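Local coordinates for FixK2 protein (Bradyrhizobium japonicum, PDB 4I2O) that probably acts as a DNA-binding transcription regulator of the CRP/FNR superfamily, linked to nitrogen fixation, and is seen here as a dimer bound to DNA, at residues 50-55 / 102-107; 64-69 / 109-114; 159-164 / 189-194. The protein carries 1 engineered substitution. All blocks are in the same frame, centred on the assembly; numbering follows the deposited sequence.

Interaction 1. Residues 50-55 / 102-107; sequences EIYGED and LAAEAI
Ile51 N donates to Ala104 O at 2.8 Å, with 164° at the hydrogen. The donor does not lie in the carbonyl plane but tilts 29° from it. One residue on, Ala104 N donates to Tyr52 O at 3.0 Å, nearly along the C=O axis. Ile51 and Tyr52 thus both sit opposite Ala104. This is a classic beta bulge in an antiparallel pair, and the register slips by one between Glu50 and Tyr52.

The Tyr52 ring turns toward strand 103-106. Its CG stands between the backbone N and the carbonyl carbon (chi1 47°). This lays one face of the Tyr52 ring on Ala104, a CH-pi contact with Ala104 CB 3.7 Å from the centroid. Leu102 O meets the Tyr52 ring at its edge, in plane, 3.1 Å from Tyr52 CE1. Leu102 O is buried by the contact and has no hydrogen-bond partner in the model.

Glu50 and Glu105 form the non-hydrogen-bonded pair, and Glu105 CG rests against Glu50 CA. The Glu105 carboxylate turns to Arg70 in a salt bridge. At the other end, the Glu54 methylene CG lies over Leu102 CA at 3.9 Å.

His100 stacks on the Tyr52 ring. Strand 50-52 is the outermost strand of its sheet within the chain, and strand 69-74 pairs with the other side of strand 103-106.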
ATOM      1  N   GLU A  50     -16.129 -10.824  12.891  1.00 24.04           N
ATOM      2  CA  GLU A  50     -14.697 -10.489  12.827  1.00 26.64           C
ATOM      3  C   GLU A  50     -13.932 -11.828  12.847  1.00 27.09           C
ATOM      4  O   GLU A  50     -14.266 -12.728  13.638  1.00 28.94           O
ATOM      5  CB  GLU A  50     -14.295  -9.688  14.052  1.00 31.75           C
ATOM      6  CG  GLU A  50     -12.810  -9.297  13.991  1.00 33.37           C
ATOM      7  CD  GLU A  50     -12.383  -8.325  15.087  1.00 39.83           C
ATOM      8  OE1 GLU A  50     -11.908  -8.788  16.139  1.00 44.89           O
ATOM      9  OE2 GLU A  50     -12.498  -7.102  14.881  1.00 43.36           O
ATOM     10  N   ILE A  51     -12.957 -11.973  11.956  1.00 24.39           N
ATOM     11  CA  ILE A  51     -12.127 -13.169  11.912  1.00 26.41           C
ATOM     12  C   ILE A  51     -10.894 -12.916  12.787  1.00 29.06           C
ATOM     13  O   ILE A  51     -10.507 -13.805  13.558  1.00 30.50           O
ATOM     14  CB  ILE A  51     -11.723 -13.465  10.478  1.00 29.12           C
ATOM     15  CG1 ILE A  51     -13.011 -13.726   9.659  1.00 28.56           C
ATOM     16  CG2 ILE A  51     -10.752 -14.645  10.455  1.00 31.39           C
ATOM     17  CD1 ILE A  51     -12.793 -13.926   8.168  1.00 32.08           C
ATOM     18  N   TYR A  52     -10.281 -11.728  12.658  1.00 28.44           N
ATOM     19  CA  TYR A  52      -9.257 -11.251  13.611  1.00 29.00           C
ATOM     20  C   TYR A  52      -9.253  -9.736  13.652  1.00 30.58           C
ATOM     21  O   TYR A  52      -9.678  -9.101  12.691  1.00 27.65           O
ATOM     22  CB  TYR A  52      -7.812 -11.724  13.287  1.00 28.00           C
ATOM     23  CG  TYR A  52      -7.386 -11.551  11.849  1.00 28.58           C
ATOM     24  CD1 TYR A  52      -6.962 -10.314  11.381  1.00 27.03           C
ATOM     25  CD2 TYR A  52      -7.444 -12.626  10.946  1.00 25.79           C
ATOM     26  CE1 TYR A  52      -6.535 -10.134  10.052  1.00 31.25           C
ATOM     27  CE2 TYR A  52      -7.058 -12.458   9.638  1.00 26.15           C
ATOM     28  CZ  TYR A  52      -6.617 -11.225   9.184  1.00 27.22           C
ATOM     29  OH  TYR A  52      -6.250 -11.037   7.882  1.00 27.52           O
ATOM     30  N   GLY A  53      -8.734  -9.162  14.747  1.00 33.94           N
ATOM     31  CA  GLY A  53      -8.663  -7.713  14.901  1.00 33.99           C
ATOM     32  C   GLY A  53      -7.324  -7.132  14.580  1.00 35.42           C
ATOM     33  O   GLY A  53      -6.294  -7.844  14.534  1.00 34.72           O
ATOM     34  N   GLU A  54      -7.329  -5.811  14.360  1.00 35.71           N
ATOM     35  CA  GLU A  54      -6.104  -5.053  14.199  1.00 37.30           C
ATOM     36  C   GLU A  54      -5.200  -5.175  15.425  1.00 40.74           C
ATOM     37  O   GLU A  54      -5.666  -5.051  16.556  1.00 43.95           O
ATOM     38  CB  GLU A  54      -6.454  -3.581  13.964  1.00 42.75           C
ATOM     39  CG  GLU A  54      -5.866  -3.000  12.703  1.00 53.26           C
ATOM     40  CD  GLU A  54      -5.931  -1.484  12.673  1.00 59.16           C
ATOM     41  OE1 GLU A  54      -7.056  -0.943  12.549  1.00 59.78           O
ATOM     42  OE2 GLU A  54      -4.857  -0.845  12.782  1.00 65.21           O
ATOM     43  N   ASP A  55      -3.905  -5.403  15.192  1.00 44.86           N
ATOM     44  CA  ASP A  55      -2.923  -5.575  16.261  1.00 49.30           C
ATOM     45  C   ASP A  55      -3.087  -6.856  17.070  1.00 49.13           C
ATOM     46  O   ASP A  55      -2.398  -7.000  18.078  1.00 46.64           O
ATOM     47  CB  ASP A  55      -2.922  -4.394  17.253  1.00 56.88           C
ATOM     48  CG  ASP A  55      -2.668  -3.054  16.588  1.00 68.14           C
ATOM     49  OD1 ASP A  55      -1.713  -2.936  15.772  1.00 67.07           O
ATOM     50  OD2 ASP A  55      -3.441  -2.117  16.902  1.00 73.84           O
ATOM     51  N   LEU A 102      -4.130  -5.414   9.852  1.00 25.30           N
ATOM     52  CA  LEU A 102      -5.451  -5.009   9.438  1.00 24.36           C
ATOM     53  C   LEU A 102      -6.422  -5.944  10.164  1.00 22.82           C
ATOM     54  O   LEU A 102      -6.059  -7.071  10.493  1.00 27.80           O
ATOM     55  CB  LEU A 102      -5.666  -5.169   7.915  1.00 24.09           C
ATOM     56  CG  LEU A 102      -5.119  -3.984   7.074  1.00 37.91           C
ATOM     57  CD1 LEU A 102      -3.640  -4.112   6.935  1.00 41.96           C
ATOM     58  CD2 LEU A 102      -5.718  -3.854   5.706  1.00 37.18           C
ATOM     59  N   ALA A 103      -7.625  -5.477  10.403  1.00 26.10           N
ATOM     60  CA  ALA A 103      -8.707  -6.340  10.901  1.00 27.35           C
ATOM     61  C   ALA A 103      -9.297  -7.051   9.689  1.00 24.90           C
ATOM     62  O   ALA A 103      -9.106  -6.600   8.561  1.00 24.43           O
ATOM     63  CB  ALA A 103      -9.761  -5.487  11.587  1.00 27.51           C
ATOM     64  N   ALA A 104     -10.043  -8.157   9.906  1.00 20.04           N
ATOM     65  CA  ALA A 104     -10.640  -8.879   8.776  1.00 19.29           C
ATOM     66  C   ALA A 104     -11.987  -9.293   9.255  1.00 23.77           C
ATOM     67  O   ALA A 104     -12.118  -9.748  10.410  1.00 24.17           O
ATOM     68  CB  ALA A 104      -9.814 -10.177   8.411  1.00 21.79           C
ATOM     69  N   GLU A 105     -12.980  -9.145   8.384  1.00 20.85           N
ATOM     70  CA  GLU A 105     -14.371  -9.485   8.719  1.00 19.79           C
ATOM     71  C   GLU A 105     -14.991 -10.190   7.557  1.00 20.81           C
ATOM     72  O   GLU A 105     -14.742  -9.856   6.414  1.00 23.56           O
ATOM     73  CB  GLU A 105     -15.219  -8.206   8.946  1.00 28.88           C
ATOM     74  CG  GLU A 105     -15.213  -7.637  10.336  1.00 32.08           C
ATOM     75  CD  GLU A 105     -15.963  -6.304  10.439  1.00 37.79           C
ATOM     76  OE1 GLU A 105     -16.160  -5.635   9.388  1.00 31.99           O
ATOM     77  OE2 GLU A 105     -16.301  -5.903  11.588  1.00 36.66           O
ATOM     78  N   ALA A 106     -15.877 -11.148   7.847  1.00 20.69           N
ATOM     79  CA  ALA A 106     -16.650 -11.773   6.775  1.00 21.05           C
ATOM     80  C   ALA A 106     -17.645 -10.771   6.202  1.00 19.25           C
ATOM     81  O   ALA A 106     -18.365 -10.132   6.945  1.00 23.65           O
ATOM     82  CB  ALA A 106     -17.404 -13.011   7.293  1.00 19.36           C
ATOM     83  N   ILE A 107     -17.693 -10.660   4.870  1.00 18.73           N
ATOM     84  CA  ILE A 107     -18.651  -9.767   4.188  1.00 16.29           C
ATOM     85  C   ILE A 107     -20.012 -10.446   4.086  1.00 21.26           C
ATOM     86  O   ILE A 107     -21.067  -9.785   4.180  1.00 22.29           O
ATOM     87  CB  ILE A 107     -18.159  -9.397   2.802  1.00 19.69           C
ATOM     88  CG1 ILE A 107     -16.856  -8.600   2.935  1.00 19.35           C
ATOM     89  CG2 ILE A 107     -19.163  -8.507   2.067  1.00 21.24           C
ATOM     90  CD1 ILE A 107     -16.127  -8.487   1.572  1.00 23.41           C
TER

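Interaction 2. Residues 64-69 / 109-114; sequences VVTGAV and DTSVRL
Ser111 O takes two backbone hydrogen bonds, from Val65 N at 2.8 Å and from Thr66 N at 3.2 Å. Both donors come from the same face of its carbonyl plane. Ser111 N returns a bond to Thr66 O. Val65 and Thr66 therefore share Ser111, which makes a classic beta bulge.

Two side-chain hydrogen bonds add to this. The hydroxyls of Thr66 and Ser111 meet at 2.6 Å between OG1 and OG. In each residue the oxygen sits between its own backbone N and carbonyl carbon (chi1 61° and 55°), which brings the two together on one face of the pair. Past the bulge, Ala68 N donates to Thr110 OG1 at 3.0 Å. Thr110 OG1 is also bonded to Ile108 O.

Other contacts are mainly packing. Thr110 CG2 lies 3.2 Å from Thr66 O and also meets Val69 CG2, the Val69 and Thr110 side chains crossing at about a right angle. Val65 CG2 meets the CG methylene of Arg113 at 3.4 Å. Gly67 has positive phi, and a CB there would clash with Thr110 OG1. A valine in place of Thr110 would probably leave Ala68 N without its acceptor and Ile108 O without the hydroxyl, so that the turn at Gly67 would be held less firmly.

The chain turns a corner here between strand 60-64 and strand 69-74, which belong to different sheets. Strand 110-116 lies between strands 41-45 and 60-64, with Val112 packed on Phe43 and Tyr45.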
ATOM      1  N   VAL A  64      -9.863 -18.278   1.845  1.00 22.93           N
ATOM      2  CA  VAL A  64     -11.332 -18.346   1.591  1.00 19.06           C
ATOM      3  C   VAL A  64     -11.680 -19.573   0.748  1.00 23.62           C
ATOM      4  O   VAL A  64     -11.052 -19.827  -0.293  1.00 26.86           O
ATOM      5  CB  VAL A  64     -11.796 -17.042   0.890  1.00 21.35           C
ATOM      6  CG1 VAL A  64     -13.283 -17.004   0.710  1.00 21.37           C
ATOM      7  CG2 VAL A  64     -11.338 -15.776   1.663  1.00 23.26           C
ATOM      8  N   VAL A  65     -12.655 -20.362   1.195  1.00 26.16           N
ATOM      9  CA  VAL A  65     -13.185 -21.461   0.372  1.00 26.59           C
ATOM     10  C   VAL A  65     -14.471 -20.964  -0.281  1.00 29.93           C
ATOM     11  O   VAL A  65     -14.589 -20.928  -1.516  1.00 31.30           O
ATOM     12  CB  VAL A  65     -13.456 -22.707   1.200  1.00 26.83           C
ATOM     13  CG1 VAL A  65     -14.040 -23.832   0.310  1.00 28.35           C
ATOM     14  CG2 VAL A  65     -12.190 -23.182   1.862  1.00 28.91           C
ATOM     15  N   THR A  66     -15.435 -20.547   0.526  1.00 23.34           N
ATOM     16  CA  THR A  66     -16.592 -19.844  -0.067  1.00 23.07           C
ATOM     17  C   THR A  66     -16.834 -18.561   0.660  1.00 22.97           C
ATOM     18  O   THR A  66     -16.427 -18.433   1.811  1.00 28.37           O
ATOM     19  CB  THR A  66     -17.883 -20.664   0.031  1.00 29.53           C
ATOM     20  OG1 THR A  66     -18.203 -20.903   1.421  1.00 28.95           O
ATOM     21  CG2 THR A  66     -17.726 -22.055  -0.670  1.00 30.25           C
ATOM     22  N   GLY A  67     -17.508 -17.623  -0.003  1.00 23.91           N
ATOM     23  CA  GLY A  67     -17.815 -16.324   0.579  1.00 20.35           C
ATOM     24  C   GLY A  67     -16.809 -15.219   0.256  1.00 22.94           C
ATOM     25  O   GLY A  67     -16.311 -15.147  -0.849  1.00 23.96           O
ATOM     26  N   ALA A  68     -16.587 -14.310   1.196  1.00 17.80           N
ATOM     27  CA  ALA A  68     -15.763 -13.116   0.908  1.00 20.18           C
ATOM     28  C   ALA A  68     -15.424 -12.432   2.213  1.00 19.19           C
ATOM     29  O   ALA A  68     -16.252 -12.398   3.137  1.00 19.54           O
ATOM     30  CB  ALA A  68     -16.542 -12.135  -0.030  1.00 23.86           C
ATOM     31  N   VAL A  69     -14.245 -11.817   2.238  1.00 19.28           N
ATOM     32  CA  VAL A  69     -13.719 -11.206   3.471  1.00 15.79           C
ATOM     33  C   VAL A  69     -13.214  -9.799   3.129  1.00 18.85           C
ATOM     34  O   VAL A  69     -12.653  -9.583   2.069  1.00 19.67           O
ATOM     35  CB  VAL A  69     -12.565 -12.098   4.017  1.00 16.71           C
ATOM     36  CG1 VAL A  69     -11.872 -11.434   5.261  1.00 22.88           C
ATOM     37  CG2 VAL A  69     -13.139 -13.494   4.443  1.00 16.70           C
ATOM     38  N   ASP A 109     -21.752 -14.786   4.847  1.00 22.07           N
ATOM     39  CA  ASP A 109     -21.329 -16.084   5.417  1.00 21.81           C
ATOM     40  C   ASP A 109     -20.169 -16.667   4.615  1.00 23.76           C
ATOM     41  O   ASP A 109     -20.265 -16.727   3.365  1.00 24.19           O
ATOM     42  CB  ASP A 109     -22.504 -17.092   5.389  1.00 23.72           C
ATOM     43  CG  ASP A 109     -23.604 -16.739   6.357  1.00 31.85           C
ATOM     44  OD1 ASP A 109     -23.409 -15.788   7.121  1.00 28.73           O
ATOM     45  OD2 ASP A 109     -24.665 -17.422   6.379  1.00 30.49           O
ATOM     46  N   THR A 110     -19.108 -17.123   5.309  1.00 23.10           N
ATOM     47  CA  THR A 110     -17.846 -17.477   4.628  1.00 20.10           C
ATOM     48  C   THR A 110     -17.271 -18.730   5.256  1.00 23.81           C
ATOM     49  O   THR A 110     -17.307 -18.877   6.492  1.00 23.73           O
ATOM     50  CB  THR A 110     -16.863 -16.324   4.804  1.00 20.39           C
ATOM     51  OG1 THR A 110     -17.341 -15.231   3.985  1.00 26.09           O
ATOM     52  CG2 THR A 110     -15.435 -16.680   4.307  1.00 22.98           C
ATOM     53  N   SER A 111     -16.760 -19.640   4.415  1.00 22.65           N
ATOM     54  CA  SER A 111     -16.002 -20.784   4.937  1.00 19.27           C
ATOM     55  C   SER A 111     -14.531 -20.612   4.552  1.00 22.82           C
ATOM     56  O   SER A 111     -14.211 -20.144   3.466  1.00 28.03           O
ATOM     57  CB  SER A 111     -16.558 -22.114   4.408  1.00 21.80           C
ATOM     58  OG  SER A 111     -16.593 -22.131   2.985  1.00 28.37           O
ATOM     59  N   VAL A 112     -13.643 -20.920   5.489  1.00 27.55           N
ATOM     60  CA  VAL A 112     -12.229 -20.776   5.218  1.00 25.62           C
ATOM     61  C   VAL A 112     -11.536 -22.102   5.557  1.00 28.45           C
ATOM     62  O   VAL A 112     -12.086 -22.985   6.255  1.00 31.68           O
ATOM     63  CB  VAL A 112     -11.605 -19.661   6.068  1.00 25.30           C
ATOM     64  CG1 VAL A 112     -12.246 -18.275   5.697  1.00 28.94           C
ATOM     65  CG2 VAL A 112     -11.746 -20.007   7.563  1.00 32.05           C
ATOM     66  N   ARG A 113     -10.319 -22.245   5.064  1.00 26.92           N
ATOM     67  CA  ARG A 113      -9.407 -23.274   5.613  1.00 29.34           C
ATOM     68  C   ARG A 113      -8.344 -22.474   6.378  1.00 29.99           C
ATOM     69  O   ARG A 113      -8.022 -21.331   6.001  1.00 30.64           O
ATOM     70  CB  ARG A 113      -8.749 -24.068   4.489  1.00 32.31           C
ATOM     71  CG  ARG A 113      -9.740 -24.833   3.611  1.00 49.43           C
ATOM     72  CD  ARG A 113      -9.100 -25.759   2.576  1.00 59.48           C
ATOM     73  NE  ARG A 113      -7.836 -25.271   2.027  1.00 70.11           N
ATOM     74  CZ  ARG A 113      -7.089 -25.964   1.163  1.00 80.31           C
ATOM     75  NH1 ARG A 113      -7.491 -27.164   0.747  1.00 83.11           N
ATOM     76  NH2 ARG A 113      -5.938 -25.466   0.706  1.00 82.64           N
ATOM     77  N   LEU A 114      -7.791 -23.018   7.463  1.00 31.84           N
ATOM     78  CA  LEU A 114      -6.714 -22.271   8.131  1.00 30.43           C
ATOM     79  C   LEU A 114      -5.627 -23.197   8.636  1.00 34.14           C
ATOM     80  O   LEU A 114      -5.873 -24.365   8.836  1.00 33.98           O
ATOM     81  CB  LEU A 114      -7.234 -21.381   9.264  1.00 37.14           C
ATOM     82  CG  LEU A 114      -8.156 -22.044  10.296  1.00 42.64           C
ATOM     83  CD1 LEU A 114      -7.378 -22.697  11.387  1.00 44.20           C
ATOM     84  CD2 LEU A 114      -9.083 -21.000  10.876  1.00 48.77           C
TER

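Interaction 3. Residues 159-164 / 189-194; sequences ERVATF and DYLGLT. With nucleotides of chain D.
Arg160 reaches Leu191 with CG anti to the carbonyl carbon (chi1 -60°) and the chain extended to NE. Arg160 NH1 donates to Leu191 O at 2.9 Å, in the guanidinium plane and nearly straight at 164°. Phe164 CG stands anti to the backbone N (chi1 165°), which turns its ring to Tyr190. Arg160 NE is bonded to Lys155 O, and NH2 weakly to Leu152 O, so several partners should fix the rotation of the group. A CB on Gly192 would clash with Arg160 NH1.

Nearby, Leu191 CD1 sits between Val161 CG2 and Phe164 CB, 3.9 Å from each. Leu193 CG packs on Arg160 CD at 4.0 Å. Phe164 CD1 meets Tyr190 CD2 at 3.7 Å, the edge of the tyrosine turned to the phenylalanine. Tyr190 OH is bonded to Glu167.

Thr194 donates from N and OG1 to OP2 of DA19 of chain D, the hydroxyl at 2.9 Å. Thr194 is also the N-cap of helix 195-207, its OG1 bonded to Thr197 N. Helix 184-191, the turn with Gly192 at positive phi, and helix 195-207 form the helix-turn-helix of CRP-like regulators, with the turn held against a DNA phosphate.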
ATOM      1  N   GLU A 159     -12.307   7.021 -12.507  1.00 16.04           N
ATOM      2  CA  GLU A 159     -11.168   6.082 -12.664  1.00 16.44           C
ATOM      3  C   GLU A 159     -11.075   5.030 -11.608  1.00 15.90           C
ATOM      4  O   GLU A 159     -10.671   3.858 -11.888  1.00 17.53           O
ATOM      5  CB  GLU A 159      -9.846   6.930 -12.719  1.00 15.47           C
ATOM      6  CG  GLU A 159      -9.722   7.780 -13.962  1.00 16.61           C
ATOM      7  CD  GLU A 159      -8.589   8.819 -13.822  1.00 18.04           C
ATOM      8  OE1 GLU A 159      -8.140   9.081 -12.652  1.00 20.34           O
ATOM      9  OE2 GLU A 159      -8.267   9.491 -14.836  1.00 21.34           O
ATOM     10  N   ARG A 160     -11.372   5.390 -10.354  1.00 14.78           N
ATOM     11  CA  ARG A 160     -11.353   4.418  -9.276  1.00 17.12           C
ATOM     12  C   ARG A 160     -12.428   3.386  -9.476  1.00 13.97           C
ATOM     13  O   ARG A 160     -12.188   2.188  -9.276  1.00 14.70           O
ATOM     14  CB  ARG A 160     -11.583   5.075  -7.903  1.00 12.74           C
ATOM     15  CG  ARG A 160     -10.499   6.143  -7.543  1.00 12.61           C
ATOM     16  CD  ARG A 160     -10.831   6.834  -6.238  1.00 14.70           C
ATOM     17  NE  ARG A 160      -9.833   7.961  -6.118  1.00 16.77           N
ATOM     18  CZ  ARG A 160      -9.373   8.460  -4.970  1.00 15.73           C
ATOM     19  NH1 ARG A 160      -9.774   7.983  -3.793  1.00 18.95           N
ATOM     20  NH2 ARG A 160      -8.476   9.474  -5.013  1.00 15.51           N
ATOM     21  N   VAL A 161     -13.616   3.827  -9.823  1.00 15.08           N
ATOM     22  CA  VAL A 161     -14.698   2.844 -10.007  1.00 15.71           C
ATOM     23  C   VAL A 161     -14.470   1.920 -11.197  1.00 15.08           C
ATOM     24  O   VAL A 161     -14.706   0.703 -11.115  1.00 19.79           O
ATOM     25  CB  VAL A 161     -16.068   3.595 -10.147  1.00 15.30           C
ATOM     26  CG1 VAL A 161     -17.226   2.590 -10.551  1.00 16.98           C
ATOM     27  CG2 VAL A 161     -16.423   4.223  -8.757  1.00 16.23           C
ATOM     28  N   ALA A 162     -13.948   2.457 -12.283  1.00 19.85           N
ATOM     29  CA  ALA A 162     -13.662   1.622 -13.436  1.00 20.34           C
ATOM     30  C   ALA A 162     -12.541   0.645 -13.077  1.00 20.46           C
ATOM     31  O   ALA A 162     -12.586  -0.516 -13.480  1.00 20.92           O
ATOM     32  CB  ALA A 162     -13.257   2.484 -14.607  1.00 20.70           C
ATOM     33  N   THR A 163     -11.536   1.112 -12.334  1.00 16.42           N
ATOM     34  CA  THR A 163     -10.463   0.165 -11.903  1.00 16.86           C
ATOM     35  C   THR A 163     -11.089  -0.984 -11.109  1.00 19.99           C
ATOM     36  O   THR A 163     -10.794  -2.153 -11.355  1.00 18.96           O
ATOM     37  CB  THR A 163      -9.411   0.860 -11.033  1.00 18.48           C
ATOM     38  OG1 THR A 163      -8.841   1.859 -11.842  1.00 21.00           O
ATOM     39  CG2 THR A 163      -8.275  -0.157 -10.634  1.00 18.82           C
ATOM     40  N   PHE A 164     -11.945  -0.635 -10.152  1.00 16.94           N
ATOM     41  CA  PHE A 164     -12.578  -1.599  -9.272  1.00 20.16           C
ATOM     42  C   PHE A 164     -13.371  -2.599 -10.092  1.00 18.25           C
ATOM     43  O   PHE A 164     -13.252  -3.839  -9.894  1.00 17.32           O
ATOM     44  CB  PHE A 164     -13.499  -0.879  -8.288  1.00 17.37           C
ATOM     45  CG  PHE A 164     -14.461  -1.809  -7.571  1.00 18.92           C
ATOM     46  CD1 PHE A 164     -13.995  -2.568  -6.461  1.00 18.48           C
ATOM     47  CD2 PHE A 164     -15.776  -1.905  -7.970  1.00 17.70           C
ATOM     48  CE1 PHE A 164     -14.839  -3.423  -5.760  1.00 23.70           C
ATOM     49  CE2 PHE A 164     -16.686  -2.797  -7.293  1.00 19.52           C
ATOM     50  CZ  PHE A 164     -16.195  -3.544  -6.164  1.00 22.04           C
ATOM     51  N   ASP A 189     -15.452   2.472   0.745  1.00 20.37           N
ATOM     52  CA  ASP A 189     -14.301   2.395   1.686  1.00 19.66           C
ATOM     53  C   ASP A 189     -13.082   1.687   1.140  1.00 16.02           C
ATOM     54  O   ASP A 189     -11.969   1.966   1.603  1.00 17.34           O
ATOM     55  CB  ASP A 189     -14.686   1.802   3.093  1.00 16.31           C
ATOM     56  CG  ASP A 189     -15.624   2.698   3.842  1.00 16.84           C
ATOM     57  OD1 ASP A 189     -15.624   3.924   3.560  1.00 19.12           O
ATOM     58  OD2 ASP A 189     -16.285   2.221   4.807  1.00 18.00           O
ATOM     59  N   TYR A 190     -13.249   0.899   0.070  1.00 15.41           N
ATOM     60  CA  TYR A 190     -12.074   0.358  -0.644  1.00 17.91           C
ATOM     61  C   TYR A 190     -11.468   1.405  -1.545  1.00 16.71           C
ATOM     62  O   TYR A 190     -10.237   1.489  -1.691  1.00 15.84           O
ATOM     63  CB  TYR A 190     -12.574  -0.820  -1.523  1.00 18.13           C
ATOM     64  CG  TYR A 190     -11.518  -1.605  -2.330  1.00 15.69           C
ATOM     65  CD1 TYR A 190     -10.371  -2.169  -1.719  1.00 15.23           C
ATOM     66  CD2 TYR A 190     -11.695  -1.808  -3.686  1.00 15.76           C
ATOM     67  CE1 TYR A 190      -9.473  -2.957  -2.457  1.00 18.81           C
ATOM     68  CE2 TYR A 190     -10.789  -2.604  -4.428  1.00 18.51           C
ATOM     69  CZ  TYR A 190      -9.705  -3.175  -3.803  1.00 20.33           C
ATOM     70  OH  TYR A 190      -8.821  -3.987  -4.492  1.00 18.49           O
ATOM     71  N   LEU A 191     -12.306   2.282  -2.094  1.00 17.54           N
ATOM     72  CA  LEU A 191     -11.845   3.239  -3.110  1.00 15.84           C
ATOM     73  C   LEU A 191     -11.624   4.667  -2.563  1.00 15.77           C
ATOM     74  O   LEU A 191     -11.348   5.556  -3.354  1.00 16.01           O
ATOM     75  CB  LEU A 191     -12.886   3.372  -4.283  1.00 15.34           C
ATOM     76  CG  LEU A 191     -13.201   2.045  -5.000  1.00 18.59           C
ATOM     77  CD1 LEU A 191     -14.276   2.287  -6.113  1.00 14.93           C
ATOM     78  CD2 LEU A 191     -11.838   1.531  -5.560  1.00 17.52           C
ATOM     79  N   GLY A 192     -11.752   4.896  -1.257  1.00 12.76           N
ATOM     80  CA  GLY A 192     -11.531   6.245  -0.706  1.00 13.04           C
ATOM     81  C   GLY A 192     -12.635   7.194  -1.121  1.00 18.99           C
ATOM     82  O   GLY A 192     -12.415   8.400  -1.251  1.00 17.15           O
ATOM     83  N   LEU A 193     -13.843   6.660  -1.340  1.00 14.58           N
ATOM     84  CA  LEU A 193     -15.035   7.473  -1.829  1.00 13.65           C
ATOM     85  C   LEU A 193     -16.239   7.193  -0.945  1.00 18.51           C
ATOM     86  O   LEU A 193     -16.227   6.255  -0.174  1.00 17.92           O
ATOM     87  CB  LEU A 193     -15.436   7.047  -3.289  1.00 14.26           C
ATOM     88  CG  LEU A 193     -14.344   7.223  -4.370  1.00 14.34           C
ATOM     89  CD1 LEU A 193     -14.810   6.563  -5.690  1.00 17.80           C
ATOM     90  CD2 LEU A 193     -14.092   8.764  -4.547  1.00 15.63           C
ATOM     91  N   THR A 194     -17.301   8.007  -1.062  1.00 15.32           N
ATOM     92  CA  THR A 194     -18.602   7.697  -0.404  1.00 16.31           C
ATOM     93  C   THR A 194     -19.362   6.745  -1.280  1.00 21.04           C
ATOM     94  O   THR A 194     -19.139   6.647  -2.512  1.00 18.23           O
ATOM     95  CB  THR A 194     -19.490   8.993  -0.204  1.00 16.60           C
ATOM     96  OG1 THR A 194     -19.707   9.561  -1.493  1.00 19.24           O
ATOM     97  CG2 THR A 194     -18.776  10.022   0.679  1.00 18.21           C
TER
ATOM     98  P    DA D  19     -16.249  11.511  -1.948  1.00 20.40           P
ATOM     99  OP1  DA D  19     -15.240  10.735  -1.155  1.00 16.04           O
ATOM    100  OP2  DA D  19     -17.371  10.786  -2.631  1.00 18.89           O
ATOM    101  O5'  DA D  19     -16.790  12.631  -0.974  1.00 20.86           O
ATOM    102  C5'  DA D  19     -15.924  13.578  -0.362  1.00 22.02           C
ATOM    103  C4'  DA D  19     -16.709  14.310   0.717  1.00 21.96           C
ATOM    104  O4'  DA D  19     -17.612  15.276   0.077  1.00 20.77           O
ATOM    105  C3'  DA D  19     -17.636  13.465   1.609  1.00 23.78           C
ATOM    106  O3'  DA D  19     -17.404  14.015   2.961  1.00 23.62           O
ATOM    107  C2'  DA D  19     -19.049  13.660   1.062  1.00 23.61           C
ATOM    108  C1'  DA D  19     -18.964  15.040   0.382  1.00 18.52           C
ATOM    109  N9   DA D  19     -19.700  15.081  -0.871  1.00 22.35           N
ATOM    110  C8   DA D  19     -19.649  14.252  -1.956  1.00 21.67           C
ATOM    111  N7   DA D  19     -20.464  14.573  -2.965  1.00 22.11           N
ATOM    112  C5   DA D  19     -21.088  15.713  -2.496  1.00 26.08           C
ATOM    113  C6   DA D  19     -22.020  16.559  -3.115  1.00 25.04           C
ATOM    114  N6   DA D  19     -22.514  16.336  -4.355  1.00 25.62           N
ATOM    115  N1   DA D  19     -22.457  17.636  -2.403  1.00 30.94           N
ATOM    116  C2   DA D  19     -21.924  17.834  -1.179  1.00 25.33           C
ATOM    117  N3   DA D  19     -21.014  17.136  -0.501  1.00 26.95           N
ATOM    118  C4   DA D  19     -20.637  16.042  -1.213  1.00 20.31           C
TER

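Interactions 1 and 2 belong to the same beta domain, of the cyclic nucleotide-binding type. Their segments alternate along the chain, and their centres are 13 Å apart. They touch directly: Ile107 N probably donates to Ala68 O at 2.8 Å, and Ile51 CD1 packs on Val69 CG2 at 3.8 Å. Each has a classic beta bulge, one in either sheet. Interaction 3 lies in the helix-turn-helix domain, with its centre 21 Å from that of interaction 1 and 24 Å from that of interaction 2. It bonds directly to the DNA. The nearest atoms of interactions 1 and 2 stay about 8 and 12 Å from the nucleic acid.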